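Local coordinates for monoglyceride lipase (Saccharomyces cerevisiae, PDB 4ZWN), which hydrolyses monoacylglycerols to free fatty acids and glycerol, preferring monounsaturated chains, and also takes part in the breakdown of fatty acid ethyl esters, at residues 35-40 with 46-51. The protein carries 2 engineered substitutions. Numbering follows the deposited sequence.
Sequences ELQYEN and FGYMFW
Gln37 lays its CB over one face of the Tyr48 ring, 3.6 Å from the centroid, in a CH-pi contact. The rest of the Gln37 chain runs on past the phenol end. Its amide plane lies 27° from the ring plane, and NE2 makes no hydrogen bond with the hydroxyl. Tyr48 CG sits between its own backbone N and carbonyl carbon (chi1 69°), which swings the ring across the neighbouring strand. Ring atom CE2 thereby comes 3.7 Å from Glu39 CB. The Glu39 carboxylate stands almost perpendicular to the ring, and its OE2 is hydrogen-bonded to His122 NE2. A serine in place of Tyr48 would probably leave Gln37 CB and Glu39 CB without the surface they pack on and let the Gln37 side chain turn more freely.

The backbones are joined by two hydrogen-bonded pairs. Gln37 N donates a hydrogen bond to Tyr48 O (2.9 Å), and Tyr48 N donates one back to Gln37 O (2.7 Å). Glu39 and Phe46 exchange a second pair of bonds. Between them Tyr38 pairs with Gly47, its CD2 3.8 Å from Gly47 CA; a side chain on Gly47 would crowd Leu36 CD2.

The Glu35 end is looser. Leu36 CG and Met49 CE touch at 4.2 Å. A water bridges the strands there, donating to Glu35 O and Gln37 OE1 and accepting from Phe50 N. Glu35, in the loop before the strand, and Tyr38, on the face opposite Tyr48, are both exposed, while Phe46 and Tyr48 pack against helix 113-134. This is the antiparallel beta hairpin that forms one edge of the central sheet in the alpha/beta hydrolase fold.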
ATOM      1  N   GLU A  35     -19.417   0.172   6.285  1.00 42.77           N
ATOM      2  CA  GLU A  35     -19.847   1.553   6.096  1.00 47.00           C
ATOM      3  C   GLU A  35     -18.643   2.429   5.743  1.00 47.94           C
ATOM      4  O   GLU A  35     -17.614   2.367   6.410  1.00 44.97           O
ATOM      5  CB  GLU A  35     -20.506   2.065   7.376  1.00 52.87           C
ATOM      6  CG  GLU A  35     -20.753   3.565   7.482  1.00 52.52           C
ATOM      7  CD  GLU A  35     -21.373   3.974   8.814  1.00 65.63           C
ATOM      8  OE1 GLU A  35     -21.849   3.086   9.546  1.00 64.08           O
ATOM      9  OE2 GLU A  35     -21.372   5.185   9.135  1.00 66.00           O
ATOM     10  N   LEU A  36     -18.734   3.226   4.684  1.00 47.59           N
ATOM     11  CA  LEU A  36     -17.674   4.208   4.443  1.00 39.09           C
ATOM     12  C   LEU A  36     -17.838   5.321   5.510  1.00 43.47           C
ATOM     13  O   LEU A  36     -18.872   6.057   5.512  1.00 51.64           O
ATOM     14  CB  LEU A  36     -17.704   4.748   2.999  1.00 41.84           C
ATOM     15  CG  LEU A  36     -16.354   5.255   2.473  1.00 46.51           C
ATOM     16  CD1 LEU A  36     -16.262   5.320   0.949  1.00 49.33           C
ATOM     17  CD2 LEU A  36     -16.054   6.617   3.065  1.00 44.36           C
ATOM     18  N   GLN A  37     -16.833   5.420   6.406  1.00 49.03           N
ATOM     19  CA  GLN A  37     -16.867   6.257   7.619  1.00 48.58           C
ATOM     20  C   GLN A  37     -15.928   7.452   7.476  1.00 48.65           C
ATOM     21  O   GLN A  37     -14.906   7.391   6.769  1.00 48.69           O
ATOM     22  CB  GLN A  37     -16.453   5.413   8.803  1.00 50.62           C
ATOM     23  CG  GLN A  37     -17.273   5.451  10.059  1.00 56.59           C
ATOM     24  CD  GLN A  37     -17.112   4.199  10.900  1.00 53.14           C
ATOM     25  OE1 GLN A  37     -16.798   3.130  10.389  1.00 53.86           O
ATOM     26  NE2 GLN A  37     -17.308   4.335  12.204  1.00 58.44           N
ATOM     27  N   TYR A  38     -16.237   8.528   8.181  1.00 47.83           N
ATOM     28  CA  TYR A  38     -15.418   9.724   8.098  1.00 40.77           C
ATOM     29  C   TYR A  38     -14.887  10.202   9.449  1.00 43.29           C
ATOM     30  O   TYR A  38     -15.524  10.036  10.484  1.00 47.08           O
ATOM     31  CB  TYR A  38     -16.221  10.845   7.417  1.00 40.99           C
ATOM     32  CG  TYR A  38     -16.572  10.568   5.966  1.00 42.24           C
ATOM     33  CD1 TYR A  38     -17.743   9.907   5.630  1.00 43.78           C
ATOM     34  CD2 TYR A  38     -15.716  10.948   4.936  1.00 41.79           C
ATOM     35  CE1 TYR A  38     -18.066   9.638   4.295  1.00 41.56           C
ATOM     36  CE2 TYR A  38     -16.025  10.688   3.605  1.00 41.14           C
ATOM     37  CZ  TYR A  38     -17.199  10.034   3.290  1.00 41.72           C
ATOM     38  OH  TYR A  38     -17.482   9.790   1.964  1.00 35.14           O
ATOM     39  N   GLU A  39     -13.693  10.775   9.418  1.00 49.34           N
ATOM     40  CA  GLU A  39     -13.053  11.297  10.615  1.00 48.29           C
ATOM     41  C   GLU A  39     -12.143  12.462  10.269  1.00 47.03           C
ATOM     42  O   GLU A  39     -11.354  12.380   9.328  1.00 47.62           O
ATOM     43  CB  GLU A  39     -12.249  10.209  11.329  1.00 47.05           C
ATOM     44  CG  GLU A  39     -11.433  10.732  12.483  1.00 49.48           C
ATOM     45  CD  GLU A  39     -10.871   9.625  13.337  1.00 51.85           C
ATOM     46  OE1 GLU A  39     -11.459   8.523  13.339  1.00 49.90           O
ATOM     47  OE2 GLU A  39      -9.842   9.860  14.002  1.00 51.51           O
ATOM     48  N   ASN A  40     -12.264  13.546  11.030  1.00 47.93           N
ATOM     49  CA  ASN A  40     -11.462  14.743  10.818  1.00 51.95           C
ATOM     50  C   ASN A  40     -10.131  14.692  11.564  1.00 49.05           C
ATOM     51  O   ASN A  40     -10.069  14.279  12.725  1.00 39.98           O
ATOM     52  CB  ASN A  40     -12.246  15.985  11.246  1.00 47.54           C
ATOM     53  CG  ASN A  40     -13.415  16.289  10.325  1.00 54.65           C
ATOM     54  OD1 ASN A  40     -13.844  15.445   9.540  1.00 55.46           O
ATOM     55  ND2 ASN A  40     -13.932  17.508  10.419  1.00 63.93           N
ATOM     56  N   PHE A  46     -11.000  12.472   6.578  1.00 45.59           N
ATOM     57  CA  PHE A  46     -10.551  11.172   6.100  1.00 43.80           C
ATOM     58  C   PHE A  46     -11.686  10.156   6.007  1.00 46.59           C
ATOM     59  O   PHE A  46     -12.365   9.876   6.996  1.00 46.18           O
ATOM     60  CB  PHE A  46      -9.450  10.623   7.012  1.00 42.08           C
ATOM     61  CG  PHE A  46      -8.161  11.388   6.938  1.00 37.83           C
ATOM     62  CD1 PHE A  46      -7.931  12.471   7.768  1.00 42.00           C
ATOM     63  CD2 PHE A  46      -7.173  11.017   6.043  1.00 35.00           C
ATOM     64  CE1 PHE A  46      -6.743  13.175   7.701  1.00 40.78           C
ATOM     65  CE2 PHE A  46      -5.983  11.716   5.972  1.00 36.49           C
ATOM     66  CZ  PHE A  46      -5.769  12.796   6.802  1.00 35.72           C
ATOM     67  N   GLY A  47     -11.885   9.606   4.813  1.00 41.92           N
ATOM     68  CA  GLY A  47     -12.787   8.484   4.641  1.00 41.10           C
ATOM     69  C   GLY A  47     -12.056   7.195   4.976  1.00 44.09           C
ATOM     70  O   GLY A  47     -10.931   6.982   4.525  1.00 39.26           O
ATOM     71  N   TYR A  48     -12.681   6.336   5.775  1.00 41.54           N
ATOM     72  CA  TYR A  48     -12.033   5.093   6.174  1.00 43.77           C
ATOM     73  C   TYR A  48     -13.024   3.947   6.318  1.00 43.13           C
ATOM     74  O   TYR A  48     -14.235   4.154   6.355  1.00 45.37           O
ATOM     75  CB  TYR A  48     -11.266   5.283   7.487  1.00 41.22           C
ATOM     76  CG  TYR A  48     -12.152   5.502   8.691  1.00 48.74           C
ATOM     77  CD1 TYR A  48     -12.519   4.444   9.510  1.00 46.79           C
ATOM     78  CD2 TYR A  48     -12.620   6.769   9.009  1.00 45.51           C
ATOM     79  CE1 TYR A  48     -13.328   4.641  10.610  1.00 52.63           C
ATOM     80  CE2 TYR A  48     -13.429   6.976  10.107  1.00 46.18           C
ATOM     81  CZ  TYR A  48     -13.779   5.910  10.904  1.00 50.89           C
ATOM     82  OH  TYR A  48     -14.586   6.115  12.001  1.00 56.81           O
ATOM     83  N   MET A  49     -12.485   2.735   6.403  1.00 41.91           N
ATOM     84  CA  MET A  49     -13.291   1.532   6.536  1.00 32.81           C
ATOM     85  C   MET A  49     -12.720   0.594   7.583  1.00 38.05           C
ATOM     86  O   MET A  49     -11.506   0.408   7.672  1.00 35.04           O
ATOM     87  CB  MET A  49     -13.388   0.793   5.204  1.00 30.62           C
ATOM     88  CG  MET A  49     -14.408   1.351   4.248  1.00 33.31           C
ATOM     89  SD  MET A  49     -14.596   0.263   2.830  1.00 33.44           S
ATOM     90  CE  MET A  49     -15.877   1.125   1.923  1.00 41.02           C
ATOM     91  N   PHE A  50     -13.605   0.006   8.378  1.00 38.51           N
ATOM     92  CA  PHE A  50     -13.212  -1.073   9.265  1.00 36.17           C
ATOM     93  C   PHE A  50     -13.895  -2.356   8.820  1.00 38.06           C
ATOM     94  O   PHE A  50     -15.110  -2.493   8.941  1.00 37.67           O
ATOM     95  CB  PHE A  50     -13.564  -0.760  10.716  1.00 35.46           C
ATOM     96  CG  PHE A  50     -13.444  -1.946  11.623  1.00 38.83           C
ATOM     97  CD1 PHE A  50     -12.201  -2.475  11.928  1.00 33.77           C
ATOM     98  CD2 PHE A  50     -14.573  -2.545  12.153  1.00 40.56           C
ATOM     99  CE1 PHE A  50     -12.087  -3.576  12.755  1.00 42.55           C
ATOM    100  CE2 PHE A  50     -14.467  -3.645  12.980  1.00 39.20           C
ATOM    101  CZ  PHE A  50     -13.222  -4.163  13.282  1.00 44.40           C
ATOM    102  N   TRP A  51     -13.107  -3.289   8.298  1.00 38.14           N
ATOM    103  CA  TRP A  51     -13.648  -4.537   7.778  1.00 38.40           C
ATOM    104  C   TRP A  51     -13.510  -5.655   8.804  1.00 33.39           C
ATOM    105  O   TRP A  51     -12.408  -6.142   9.047  1.00 42.79           O
ATOM    106  CB  TRP A  51     -12.944  -4.922   6.478  1.00 33.70           C
ATOM    107  CG  TRP A  51     -13.777  -5.777   5.583  1.00 36.24           C
ATOM    108  CD1 TRP A  51     -14.325  -6.991   5.885  1.00 32.15           C
ATOM    109  CD2 TRP A  51     -14.151  -5.491   4.232  1.00 34.43           C
ATOM    110  NE1 TRP A  51     -15.023  -7.475   4.804  1.00 32.84           N
ATOM    111  CE2 TRP A  51     -14.931  -6.574   3.776  1.00 36.35           C
ATOM    112  CE3 TRP A  51     -13.904  -4.424   3.362  1.00 31.75           C
ATOM    113  CZ2 TRP A  51     -15.465  -6.620   2.489  1.00 34.45           C
ATOM    114  CZ3 TRP A  51     -14.434  -4.472   2.083  1.00 32.05           C
ATOM    115  CH2 TRP A  51     -15.205  -5.563   1.659  1.00 32.58           C
TER
HETATM  116  O   HOH W   1     -16.411   1.240   8.370  1.00 39.95           O